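Local coordinates for protein 2'-5' RNA Ligase (Thermus thermophilus, PDB 1IUH) that belongs to the 2H clan of LigT-like phosphoesterases, alpha-beta proteins whose two similar antiparallel sheet lobes each contribute a His-x-Thr motif, at residues A6-E11 and A158-E163; V18-K23 and P144-G149; R28-V33 and G84-W89; A72-T77 and P129-A134. One frame throughout, in Å; residues are numbered along the deposited sequence. Where two conformers were deposited one is given.

Contact 1 (A6-E11 and A158-E163); sequences AVFLPE and ALVRSE
The amide N of Ala-158 lies 2.9 Å from the carbonyl O of Ala-6, and the return bond, from Ala-6 N to Ala-158 O, measures 3.0 Å. The two N-H...O angles, 160° and 156°, are close to straight. Ala-6 and Ala-158 thus exchange two bonds, as a hydrogen-bonded antiparallel pair does. Beyond it the segments separate: residues 7-11 run off one way and 159-163 the other, where Val-160 takes up backbone bonds with Phe-4 further back on strand 2-8. Both alanine methyls lie on one face of the sheet. On that same face the ring of Phe-8 leans back toward the departing strand instead of following its own backbone, because CG stands anti to the carbonyl carbon (chi1 -78°). The CE1 corner of Phe-8 reaches Val-160 CG2 at 3.7 Å, and CZ follows at 4.1 Å. The valine methyl meets the ring edge near its plane, as does the more distant CB of Ala-158, 4.5 Å from Phe-8 CE1. His-39 of strand 39-47 packs against both Ala-6 and Phe-8, while Val-7 points to the other face, onto Phe-157 and Leu-42. In the LigT-like fold this joins strand 2-8 to the long strand 150-164 near the middle of the molecule. Chemically, the backbone amides fix the register, whereas the apolar edge contact of Phe-8 adds packing with no directional bond of its own.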
loop_
_atom_site.group_PDB
_atom_site.type_symbol
_atom_site.label_atom_id
_atom_site.label_comp_id
_atom_site.label_asym_id
_atom_site.label_seq_id
_atom_site.Cartn_x
_atom_site.Cartn_y
_atom_site.Cartn_z
ATOM N N ALA A 6 -5.786 -0.601 0.714
ATOM C CA ALA A 6 -4.511 -0.952 1.268
ATOM C C ALA A 6 -4.620 -1.967 2.387
ATOM O O ALA A 6 -5.693 -2.203 2.933
ATOM C CB ALA A 6 -3.800 0.354 1.809
ATOM N N VAL A 7 -3.476 -2.539 2.734
ATOM C CA VAL A 7 -3.405 -3.466 3.831
ATOM C C VAL A 7 -2.611 -2.754 4.937
ATOM O O VAL A 7 -1.497 -2.281 4.689
ATOM C CB VAL A 7 -2.640 -4.725 3.445
ATOM C CG1 VAL A 7 -2.209 -5.511 4.729
ATOM C CG2 VAL A 7 -3.447 -5.532 2.579
ATOM N N PHE A 8 -3.180 -2.652 6.128
ATOM C CA PHE A 8 -2.450 -2.093 7.261
ATOM C C PHE A 8 -1.784 -3.274 7.958
ATOM O O PHE A 8 -2.137 -4.447 7.729
ATOM C CB PHE A 8 -3.351 -1.256 8.173
ATOM C CG PHE A 8 -3.620 0.095 7.606
ATOM C CD1 PHE A 8 -4.822 0.365 6.944
ATOM C CD2 PHE A 8 -2.606 1.055 7.608
ATOM C CE1 PHE A 8 -5.018 1.560 6.279
ATOM C CE2 PHE A 8 -2.759 2.238 6.964
ATOM C CZ PHE A 8 -3.994 2.509 6.276
ATOM N N LEU A 9 -0.820 -2.965 8.803
ATOM C CA LEU A 9 0.027 -3.981 9.349
ATOM C C LEU A 9 -0.022 -4.180 10.837
ATOM O O LEU A 9 -0.361 -3.258 11.595
ATOM C CB LEU A 9 1.452 -3.653 8.874
ATOM C CG LEU A 9 1.390 -3.273 7.388
ATOM C CD1 LEU A 9 2.564 -2.375 7.006
ATOM C CD2 LEU A 9 1.364 -4.494 6.518
ATOM N N PRO A 10 0.315 -5.404 11.289
ATOM C CA PRO A 10 0.286 -5.666 12.726
ATOM C C PRO A 10 1.570 -5.205 13.435
ATOM O O PRO A 10 2.612 -4.933 12.825
ATOM C CB PRO A 10 0.065 -7.169 12.788
ATOM C CG PRO A 10 0.946 -7.689 11.632
ATOM C CD PRO A 10 0.713 -6.618 10.530
ATOM N N GLU A 11 1.465 -5.114 14.738
ATOM C CA GLU A 11 2.568 -4.707 15.565
ATOM C C GLU A 11 3.994 -5.255 15.207
ATOM O O GLU A 11 4.946 -4.486 14.987
ATOM C CB GLU A 11 2.148 -5.019 17.017
ATOM C CG GLU A 11 3.218 -4.870 18.064
ATOM C CD GLU A 11 2.679 -4.181 19.312
ATOM O OE1 GLU A 11 1.544 -4.525 19.749
ATOM O OE2 GLU A 11 3.388 -3.288 19.860
ATOM N N ALA A 158 -8.425 -2.231 3.747
ATOM C CA ALA A 158 -9.330 -1.106 3.891
ATOM C C ALA A 158 -9.387 -0.161 2.727
ATOM O O ALA A 158 -8.490 -0.168 1.869
ATOM C CB ALA A 158 -8.938 -0.325 5.151
ATOM N N LEU A 159 -10.451 0.650 2.724
ATOM C CA LEU A 159 -10.692 1.682 1.750
ATOM C C LEU A 159 -10.362 2.867 2.610
ATOM O O LEU A 159 -10.956 3.048 3.664
ATOM C CB LEU A 159 -12.148 1.772 1.338
ATOM C CG LEU A 159 -12.439 2.954 0.378
ATOM C CD1 LEU A 159 -11.566 2.826 -0.889
ATOM C CD2 LEU A 159 -13.922 3.009 0.015
ATOM N N VAL A 160 -9.414 3.668 2.138
ATOM C CA VAL A 160 -8.872 4.815 2.845
ATOM C C VAL A 160 -8.872 6.101 2.020
ATOM O O VAL A 160 -8.600 6.093 0.815
ATOM C CB VAL A 160 -7.329 4.554 3.202
ATOM C CG1 VAL A 160 -6.789 5.633 4.185
ATOM C CG2 VAL A 160 -7.133 3.137 3.688
ATOM N N ARG A 161 -9.150 7.205 2.691
ATOM C CA ARG A 161 -9.076 8.503 2.042
ATOM C C ARG A 161 -7.744 9.155 2.459
ATOM O O ARG A 161 -7.286 8.997 3.573
ATOM C CB ARG A 161 -10.208 9.414 2.494
ATOM C CG ARG A 161 -10.209 10.753 1.727
ATOM C CD ARG A 161 -11.092 11.768 2.396
ATOM N NE ARG A 161 -11.220 13.011 1.639
ATOM C CZ ARG A 161 -12.103 13.931 1.958
ATOM N NH1 ARG A 161 -12.879 13.706 3.009
ATOM N NH2 ARG A 161 -12.262 15.004 1.204
ATOM N N SER A 162 -7.125 9.879 1.556
ATOM C CA SER A 162 -5.885 10.562 1.852
ATOM C C SER A 162 -6.155 12.013 1.542
ATOM O O SER A 162 -6.778 12.315 0.549
ATOM C CB SER A 162 -4.741 10.083 0.943
ATOM O OG SER A 162 -3.506 10.724 1.273
ATOM N N GLU A 163 -5.682 12.907 2.392
ATOM C CA GLU A 163 -5.847 14.350 2.165
ATOM C C GLU A 163 -4.453 14.981 2.325
ATOM O O GLU A 163 -3.760 14.740 3.322
ATOM C CB GLU A 163 -6.818 14.961 3.199
ATOM C CG GLU A 163 -8.272 14.440 3.158
ATOM C CD GLU A 163 -9.180 15.139 4.196
ATOM O OE1 GLU A 163 -9.735 16.221 3.918
ATOM O OE2 GLU A 163 -9.326 14.647 5.337
#

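Contact 2 (V18-K23 and P144-G149); sequences VEAQTK and PPVLFG
Ala-20, on the last turns of helix 11-21, faces Val-146 and Phe-148 in the connection between strands 130-136 and 150-164, so this is helix-on-loop packing at the periphery of one lobe of the LigT-like fold. The orientations divide the contact in two. At the inner part the phenyl ring of Phe-148 turns its edge to the helix: CE2 is 4.1 Å from Ala-20 CB and CZ 4.2 Å, with the methyl carbon near the ring plane. One face of the same ring is occupied from within its own segment, Val-146 CG1 sitting 3.7 Å above the plane and displaced toward the rim. Val-146 CG1 also approaches Ala-20 CB, at 4.4 Å, and so fills the angle between ring and helix. Such use of both branches follows from the valine torsion: CG1 is anti to the backbone N (chi1 170°), which leaves CG2 anti to the carbonyl carbon and directed at Lys-23. At this outer part the lysine chain bends at chi2 and chi3 and slants across CG2 with its methylenes, an aliphatic contact made by an exposed lysine. Behind the loop, Phe-148 rests on Leu-74 and Ala-91, and the backbone N of Val-146 is hydrogen-bonded to Thr-77 OG1, which ties the chain to strand 70-80. Lys-23 N is hydrogen-bonded to Ala-20 O at 2.9 Å, and farther out Lys-23 CD lies 4.0 Å from Val-146 CG2.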
loop_
_atom_site.group_PDB
_atom_site.type_symbol
_atom_site.label_atom_id
_atom_site.label_comp_id
_atom_site.label_asym_id
_atom_site.label_seq_id
_atom_site.Cartn_x
_atom_site.Cartn_y
_atom_site.Cartn_z
ATOM N N VAL A 18 10.001 -0.297 11.449
ATOM C CA VAL A 18 10.411 0.896 12.139
ATOM C C VAL A 18 11.872 0.757 12.538
ATOM O O VAL A 18 12.581 1.732 12.639
ATOM C CB VAL A 18 9.597 1.091 13.327
ATOM C CG1 VAL A 18 10.248 2.061 14.228
ATOM C CG2 VAL A 18 8.270 1.620 12.903
ATOM N N GLU A 19 12.343 -0.462 12.752
ATOM C CA GLU A 19 13.719 -0.623 13.084
ATOM C C GLU A 19 14.530 -0.410 11.793
ATOM O O GLU A 19 15.660 0.079 11.812
ATOM C CB GLU A 19 13.921 -1.990 13.736
ATOM C CG GLU A 19 13.337 -2.008 15.223
ATOM C CD GLU A 19 12.982 -3.415 15.795
ATOM O OE1 GLU A 19 13.846 -4.299 15.891
ATOM O OE2 GLU A 19 11.820 -3.640 16.166
ATOM N N ALA A 20 13.927 -0.724 10.664
ATOM C CA ALA A 20 14.550 -0.564 9.368
ATOM C C ALA A 20 14.754 0.908 9.125
ATOM O O ALA A 20 15.849 1.332 8.767
ATOM C CB ALA A 20 13.651 -1.094 8.321
ATOM N N GLN A 21 13.686 1.677 9.332
ATOM C CA GLN A 21 13.714 3.140 9.120
ATOM C C GLN A 21 14.908 3.795 9.837
ATOM O O GLN A 21 15.412 4.873 9.473
ATOM C CB GLN A 21 12.408 3.790 9.612
ATOM C CG GLN A 21 11.220 3.432 8.747
ATOM C CD GLN A 21 9.935 4.019 9.275
ATOM O OE1 GLN A 21 9.607 3.862 10.462
ATOM N NE2 GLN A 21 9.192 4.714 8.400
ATOM N N THR A 22 15.341 3.096 10.867
ATOM C CA THR A 22 16.405 3.536 11.704
ATOM C C THR A 22 17.669 3.829 10.913
ATOM O O THR A 22 18.386 4.800 11.222
ATOM C CB THR A 22 16.606 2.454 12.799
ATOM O OG1 THR A 22 15.786 2.794 13.932
ATOM C CG2 THR A 22 18.052 2.306 13.189
ATOM N N LYS A 23 17.921 3.032 9.870
ATOM C CA LYS A 23 19.162 3.205 9.100
ATOM C C LYS A 23 19.149 4.516 8.346
ATOM O O LYS A 23 20.138 4.914 7.745
ATOM C CB LYS A 23 19.360 2.079 8.062
ATOM C CG LYS A 23 18.653 0.724 8.340
ATOM C CD LYS A 23 19.599 -0.429 8.748
ATOM C CE LYS A 23 19.772 -0.511 10.301
ATOM N NZ LYS A 23 20.932 -1.362 10.778
ATOM N N PRO A 144 22.492 0.225 2.685
ATOM C CA PRO A 144 22.460 -1.192 2.267
ATOM C C PRO A 144 21.105 -1.854 2.419
ATOM O O PRO A 144 20.228 -1.382 3.145
ATOM C CB PRO A 144 23.485 -1.875 3.169
ATOM C CG PRO A 144 24.446 -0.779 3.545
ATOM C CD PRO A 144 23.507 0.447 3.734
ATOM N N PRO A 145 20.915 -2.963 1.720
ATOM C CA PRO A 145 19.655 -3.707 1.781
ATOM C C PRO A 145 19.320 -4.136 3.199
ATOM O O PRO A 145 20.214 -4.329 4.004
ATOM C CB PRO A 145 19.924 -4.903 0.884
ATOM C CG PRO A 145 20.917 -4.336 -0.164
ATOM C CD PRO A 145 21.808 -3.439 0.643
ATOM N N VAL A 146 18.033 -4.247 3.517
ATOM C CA VAL A 146 17.618 -4.728 4.833
ATOM C C VAL A 146 16.798 -6.011 4.601
ATOM O O VAL A 146 15.710 -5.943 3.991
ATOM C CB VAL A 146 16.699 -3.734 5.612
ATOM C CG1 VAL A 146 16.133 -4.434 6.848
ATOM C CG2 VAL A 146 17.467 -2.524 6.064
ATOM N N LEU A 147 17.315 -7.162 5.050
ATOM C CA LEU A 147 16.589 -8.430 4.898
ATOM C C LEU A 147 15.675 -8.610 6.061
ATOM O O LEU A 147 16.058 -8.321 7.198
ATOM C CB LEU A 147 17.537 -9.599 4.840
ATOM C CG LEU A 147 18.504 -9.369 3.691
ATOM C CD1 LEU A 147 19.233 -10.701 3.377
ATOM C CD2 LEU A 147 17.720 -8.861 2.443
ATOM N N PHE A 148 14.466 -9.091 5.806
ATOM C CA PHE A 148 13.529 -9.248 6.914
ATOM C C PHE A 148 13.174 -10.674 7.361
ATOM O O PHE A 148 13.271 -10.991 8.567
ATOM C CB PHE A 148 12.228 -8.526 6.603
ATOM C CG PHE A 148 12.384 -7.059 6.358
ATOM C CD1 PHE A 148 12.530 -6.572 5.073
ATOM C CD2 PHE A 148 12.293 -6.146 7.419
ATOM C CE1 PHE A 148 12.574 -5.181 4.835
ATOM C CE2 PHE A 148 12.333 -4.759 7.180
ATOM C CZ PHE A 148 12.472 -4.283 5.875
ATOM N N GLY A 149 12.734 -11.495 6.387
ATOM C CA GLY A 149 12.303 -12.862 6.646
ATOM C C GLY A 149 11.321 -12.859 7.796
ATOM O O GLY A 149 11.603 -13.369 8.878
#

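Contact 3 (R28-V33 and G84-W89); sequences RGWKPV and GTPRVW
Trp-30 drives the six-membered part of its indole between Pro-86 and the backbone leading into Trp-89, and nearly all the close packing is made there. Trp-30 CH2 lies 3.7 Å from Pro-86 CG and Trp-30 CZ2 3.8 Å from the same atom, the proline ring meeting the indole at a slant. On the strand side, Trp-30 CH2 is 4.0 Å from Trp-89 CB, and Trp-30 CZ3 is equally far from Trp-89 N. The two tryptophan side chains cross at about a right angle, yet their rings do not stack: Trp-89 has CG anti to its amide nitrogen (chi1 -176°), which carries its indole away toward helix 11-21, its ring stacked with Tyr-79, and leaves CB as the side-chain atom that meets Trp-30. The pyrrole N-H of Trp-30 is also spoken for, NE1 being hydrogen-bonded to the carbonyl of Pro-141. The solvent side contrasts sharply. Gly-84 and Thr-85 form an exposed approach to Pro-86, and the Arg-87 side chain departs from Trp-30, leaving just its carbonyl O loosely near Trp-30 CZ3, at 4.2 Å. Strands 30-32 and 88-94 both pair with strand 130-136, so the large indole bridges second neighbours, whose CA atoms come no closer than 8.8 Å at Trp-30 and Trp-89. Where strand 88-94 begins, Arg-87 and Val-88 both face Phe-80 across the pairing with strand 70-80, a classic beta bulge.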
loop_
_atom_site.group_PDB
_atom_site.type_symbol
_atom_site.label_atom_id
_atom_site.label_comp_id
_atom_site.label_asym_id
_atom_site.label_seq_id
_atom_site.Cartn_x
_atom_site.Cartn_y
_atom_site.Cartn_z
ATOM N N ARG A 28 19.084 13.478 6.690
ATOM C CA ARG A 28 17.959 14.423 6.659
ATOM C C ARG A 28 17.259 14.518 5.287
ATOM O O ARG A 28 16.162 15.016 5.157
ATOM C CB ARG A 28 18.407 15.828 7.213
ATOM C CG ARG A 28 19.482 16.598 6.411
ATOM C CD ARG A 28 19.435 18.084 6.720
ATOM N NE ARG A 28 20.506 18.514 7.637
ATOM C CZ ARG A 28 20.370 18.603 8.955
ATOM N NH1 ARG A 28 19.210 18.305 9.545
ATOM N NH2 ARG A 28 21.394 18.974 9.690
ATOM N N GLY A 29 17.884 14.018 4.256
ATOM C CA GLY A 29 17.187 14.059 2.994
ATOM C C GLY A 29 16.067 13.021 2.935
ATOM O O GLY A 29 15.255 13.062 1.999
ATOM N N TRP A 30 16.016 12.089 3.900
ATOM C CA TRP A 30 14.986 11.043 3.919
ATOM C C TRP A 30 13.819 11.353 4.808
ATOM O O TRP A 30 13.978 11.688 5.988
ATOM C CB TRP A 30 15.559 9.716 4.339
ATOM C CG TRP A 30 16.300 9.062 3.249
ATOM C CD1 TRP A 30 17.634 8.774 3.228
ATOM C CD2 TRP A 30 15.753 8.525 2.024
ATOM N NE1 TRP A 30 17.946 8.079 2.082
ATOM C CE2 TRP A 30 16.815 7.917 1.326
ATOM C CE3 TRP A 30 14.469 8.496 1.463
ATOM C CZ2 TRP A 30 16.641 7.286 0.099
ATOM C CZ3 TRP A 30 14.286 7.857 0.238
ATOM C CH2 TRP A 30 15.356 7.263 -0.431
ATOM N N LYS A 31 12.624 11.260 4.251
ATOM C CA LYS A 31 11.466 11.558 5.063
ATOM C C LYS A 31 10.820 10.218 5.390
ATOM O O LYS A 31 10.283 9.503 4.536
ATOM C CB LYS A 31 10.570 12.506 4.288
ATOM C CG LYS A 31 9.164 12.618 4.776
ATOM C CD LYS A 31 9.008 13.469 5.994
ATOM C CE LYS A 31 7.531 13.903 6.075
ATOM N NZ LYS A 31 7.215 14.822 7.230
ATOM N N PRO A 32 10.871 9.847 6.652
ATOM C CA PRO A 32 10.287 8.570 7.004
ATOM C C PRO A 32 8.775 8.638 7.202
ATOM O O PRO A 32 8.220 9.619 7.753
ATOM C CB PRO A 32 11.058 8.194 8.283
ATOM C CG PRO A 32 11.131 9.427 8.958
ATOM C CD PRO A 32 11.417 10.486 7.843
ATOM N N VAL A 33 8.137 7.570 6.717
ATOM C CA VAL A 33 6.706 7.395 6.808
ATOM C C VAL A 33 6.405 7.091 8.277
ATOM O O VAL A 33 7.095 6.294 8.877
ATOM C CB VAL A 33 6.243 6.175 5.900
ATOM C CG1 VAL A 33 4.819 5.782 6.220
ATOM C CG2 VAL A 33 6.368 6.516 4.416
ATOM N N GLY A 84 20.064 5.692 -10.087
ATOM C CA GLY A 84 20.003 7.149 -10.053
ATOM C C GLY A 84 19.394 7.694 -8.760
ATOM O O GLY A 84 19.150 6.926 -7.817
ATOM N N THR A 85 19.162 9.006 -8.695
ATOM C CA THR A 85 18.565 9.585 -7.500
ATOM C C THR A 85 17.306 8.771 -7.166
ATOM O O THR A 85 16.424 8.626 -8.029
ATOM C CB THR A 85 18.106 11.039 -7.727
ATOM O OG1 THR A 85 19.120 11.777 -8.409
ATOM C CG2 THR A 85 17.830 11.719 -6.401
ATOM N N PRO A 86 17.186 8.249 -5.913
ATOM C CA PRO A 86 15.998 7.470 -5.553
ATOM C C PRO A 86 14.859 8.443 -5.199
ATOM O O PRO A 86 15.100 9.600 -4.893
ATOM C CB PRO A 86 16.478 6.663 -4.360
ATOM C CG PRO A 86 17.269 7.678 -3.609
ATOM C CD PRO A 86 18.011 8.490 -4.712
ATOM N N ARG A 87 13.622 7.975 -5.321
ATOM C CA ARG A 87 12.430 8.752 -4.998
ATOM C C ARG A 87 11.910 8.136 -3.699
ATOM O O ARG A 87 11.530 8.843 -2.765
ATOM C CB ARG A 87 11.385 8.555 -6.101
ATOM C CG ARG A 87 10.059 9.388 -6.029
ATOM C CD ARG A 87 8.901 8.767 -7.014
ATOM N NE ARG A 87 7.639 8.379 -6.312
ATOM C CZ ARG A 87 6.602 7.714 -6.838
ATOM N NH1 ARG A 87 6.627 7.317 -8.097
ATOM N NH2 ARG A 87 5.520 7.474 -6.107
ATOM N N VAL A 88 11.980 6.814 -3.613
ATOM C CA VAL A 88 11.414 6.113 -2.487
ATOM C C VAL A 88 12.185 4.950 -1.921
ATOM O O VAL A 88 12.875 4.239 -2.625
ATOM C CB VAL A 88 9.986 5.582 -2.886
ATOM C CG1 VAL A 88 9.311 4.874 -1.724
ATOM C CG2 VAL A 88 9.126 6.717 -3.276
ATOM N N TRP A 89 12.038 4.723 -0.634
ATOM C CA TRP A 89 12.699 3.580 -0.051
ATOM C C TRP A 89 11.553 2.713 0.477
ATOM O O TRP A 89 10.759 3.197 1.297
ATOM C CB TRP A 89 13.613 3.981 1.096
ATOM C CG TRP A 89 14.377 2.790 1.628
ATOM C CD1 TRP A 89 14.949 1.788 0.886
ATOM C CD2 TRP A 89 14.742 2.540 2.979
ATOM N NE1 TRP A 89 15.653 0.945 1.692
ATOM C CE2 TRP A 89 15.547 1.380 2.984
ATOM C CE3 TRP A 89 14.475 3.186 4.198
ATOM C CZ2 TRP A 89 16.104 0.836 4.179
ATOM C CZ3 TRP A 89 15.034 2.639 5.396
ATOM C CH2 TRP A 89 15.840 1.479 5.359
#

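Contact 4 (A72-T77 and P129-A134); sequences ARLRGT and PHITLA
The apolar layer between the sheet and helix 11-21 brings Leu-74 against Ile-131 and Thr-77 against Leu-133. Leu-74 CD1 and Ile-131 CD1 meet methyl to methyl at 3.9 Å, the two side chains crossing at about a right angle. The isoleucine reaches over because its CG1 is anti to the carbonyl carbon (chi1 -72°) with CD1 extended beyond it. Further along, Thr-77 uses its methyl branch, CG2 lying 4.0 Å from Leu-133 CD1, again nearly perpendicular. Strands 70-80 and 130-136 both flank strand 88-94, so these side chains reach across an intervening strand. Residues 130-132 spell the His-x-Thr signature of the 2H clan: Ile-131 and Leu-133 alternate with His-130 and Thr-132, whose CB atoms lie on the other face of the strand, where the imidazole, in one of its two modelled conformers, stacks on Phe-90. Leu-133 and Ala-134 both face Trp-89, a classic beta bulge. On the helix side, Leu-17 of helix 11-21 touches Leu-74, Ile-131 and Leu-133.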
loop_
_atom_site.group_PDB
_atom_site.type_symbol
_atom_site.label_atom_id
_atom_site.label_comp_id
_atom_site.label_asym_id
_atom_site.label_seq_id
_atom_site.Cartn_x
_atom_site.Cartn_y
_atom_site.Cartn_z
ATOM N N ALA A 72 1.662 -13.537 4.508
ATOM C CA ALA A 72 2.565 -12.728 3.698
ATOM C C ALA A 72 3.915 -12.825 4.425
ATOM O O ALA A 72 3.992 -13.131 5.642
ATOM C CB ALA A 72 2.134 -11.283 3.647
ATOM N N ARG A 73 4.968 -12.551 3.658
ATOM C CA ARG A 73 6.332 -12.574 4.125
ATOM C C ARG A 73 6.923 -11.224 3.707
ATOM O O ARG A 73 6.677 -10.711 2.612
ATOM C CB ARG A 73 7.031 -13.736 3.460
ATOM C CG ARG A 73 8.470 -13.843 3.720
ATOM C CD ARG A 73 8.848 -15.290 4.100
ATOM N NE ARG A 73 9.559 -15.337 5.394
ATOM C CZ ARG A 73 9.415 -16.322 6.283
ATOM N NH1 ARG A 73 8.601 -17.345 6.006
ATOM N NH2 ARG A 73 10.031 -16.261 7.471
ATOM N N LEU A 74 7.646 -10.622 4.636
ATOM C CA LEU A 74 8.326 -9.355 4.411
ATOM C C LEU A 74 9.660 -9.866 3.880
ATOM O O LEU A 74 10.209 -10.822 4.413
ATOM C CB LEU A 74 8.476 -8.639 5.744
ATOM C CG LEU A 74 8.451 -7.124 5.776
ATOM C CD1 LEU A 74 7.297 -6.612 5.007
ATOM C CD2 LEU A 74 8.362 -6.684 7.195
ATOM N N ARG A 75 10.185 -9.280 2.819
ATOM C CA ARG A 75 11.410 -9.856 2.302
ATOM C C ARG A 75 12.348 -8.896 1.565
ATOM O O ARG A 75 12.218 -8.722 0.361
ATOM C CB ARG A 75 10.980 -11.016 1.396
ATOM C CG ARG A 75 12.045 -12.012 1.076
ATOM C CD ARG A 75 11.432 -13.271 0.475
ATOM N NE ARG A 75 12.482 -14.119 -0.100
ATOM C CZ ARG A 75 13.044 -13.915 -1.290
ATOM N NH1 ARG A 75 12.646 -12.901 -2.054
ATOM N NH2 ARG A 75 14.038 -14.706 -1.689
ATOM N N GLY A 76 13.290 -8.265 2.260
ATOM C CA GLY A 76 14.200 -7.348 1.563
ATOM C C GLY A 76 13.672 -5.961 1.276
ATOM O O GLY A 76 12.466 -5.729 1.363
ATOM N N THR A 77 14.566 -5.032 0.940
ATOM C CA THR A 77 14.190 -3.628 0.655
ATOM C C THR A 77 14.539 -3.251 -0.778
ATOM O O THR A 77 15.182 -4.026 -1.457
ATOM C CB THR A 77 14.990 -2.669 1.493
ATOM O OG1 THR A 77 16.342 -3.125 1.471
ATOM C CG2 THR A 77 14.487 -2.558 2.889
ATOM N N PRO A 129 3.936 -5.783 -4.865
ATOM C CA PRO A 129 3.699 -5.615 -3.416
ATOM C C PRO A 129 4.891 -4.968 -2.650
ATOM O O PRO A 129 5.854 -5.664 -2.291
ATOM C CB PRO A 129 3.365 -7.041 -2.943
ATOM C CG PRO A 129 4.175 -7.917 -3.895
ATOM C CD PRO A 129 4.183 -7.178 -5.250
ATOM N N HIS A 130 4.792 -3.647 -2.427
ATOM C CA HIS A 130 5.809 -2.795 -1.770
ATOM C C HIS A 130 5.212 -2.010 -0.557
ATOM O O HIS A 130 4.028 -1.683 -0.578
ATOM C CB HIS A 130 6.348 -1.754 -2.799
ATOM C CG HIS A 130 7.130 -2.334 -3.952
ATOM N ND1 HIS A 130 7.640 -1.547 -4.966
ATOM C CD2 HIS A 130 7.528 -3.607 -4.228
ATOM C CE1 HIS A 130 8.318 -2.307 -5.812
ATOM N NE2 HIS A 130 8.267 -3.559 -5.390
ATOM N N ILE A 131 6.027 -1.712 0.472
ATOM C CA ILE A 131 5.602 -0.927 1.650
ATOM C C ILE A 131 6.620 0.183 1.832
ATOM O O ILE A 131 7.761 -0.039 2.251
ATOM C CB ILE A 131 5.567 -1.745 3.018
ATOM C CG1 ILE A 131 4.391 -2.735 3.032
ATOM C CG2 ILE A 131 5.497 -0.780 4.238
ATOM C CD1 ILE A 131 4.644 -3.966 3.940
ATOM N N THR A 132 6.202 1.395 1.514
ATOM C CA THR A 132 7.101 2.530 1.645
ATOM C C THR A 132 7.613 2.822 3.044
ATOM O O THR A 132 6.851 2.903 3.974
ATOM C CB THR A 132 6.425 3.735 1.070
ATOM O OG1 THR A 132 5.963 3.346 -0.218
ATOM C CG2 THR A 132 7.378 4.856 0.869
ATOM N N LEU A 133 8.927 3.018 3.132
ATOM C CA LEU A 133 9.687 3.303 4.363
ATOM C C LEU A 133 10.064 4.752 4.528
ATOM O O LEU A 133 10.119 5.283 5.655
ATOM C CB LEU A 133 10.986 2.511 4.345
ATOM C CG LEU A 133 10.772 1.016 4.318
ATOM C CD1 LEU A 133 12.037 0.379 3.927
ATOM C CD2 LEU A 133 10.284 0.561 5.668
ATOM N N ALA A 134 10.361 5.382 3.403
ATOM C CA ALA A 134 10.722 6.774 3.418
ATOM C C ALA A 134 10.743 7.325 2.021
ATOM O O ALA A 134 10.864 6.591 1.059
ATOM C CB ALA A 134 12.110 6.951 4.098
#

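How the contacts relate
Contacts 2, 3 and 4 cluster, and contact 1 joins them where Leu-9 CD1 packs 4.0 Å from Ile-131 CD1. Contact 1 lies about 21 Å, centre to centre, from contacts 2 and 3, but about 15 Å from contact 4. Within the cluster, Gln-21 of contact 2 probably donates through NE2 to Val-33 O of contact 3, at 2.7 Å, and to Leu-133 O of contact 4, at 3.0 Å. Contacts 3 and 4 share strand pairing through Trp-89 N and Ala-134 O, 2.8 Å apart. Strand 150-164 connects contact 1 to strand 70-80 of contact 4. The His-x-Thr motif of residues 130-132 lies in contact 4, and His-39, which begins the other, packs on contact 1.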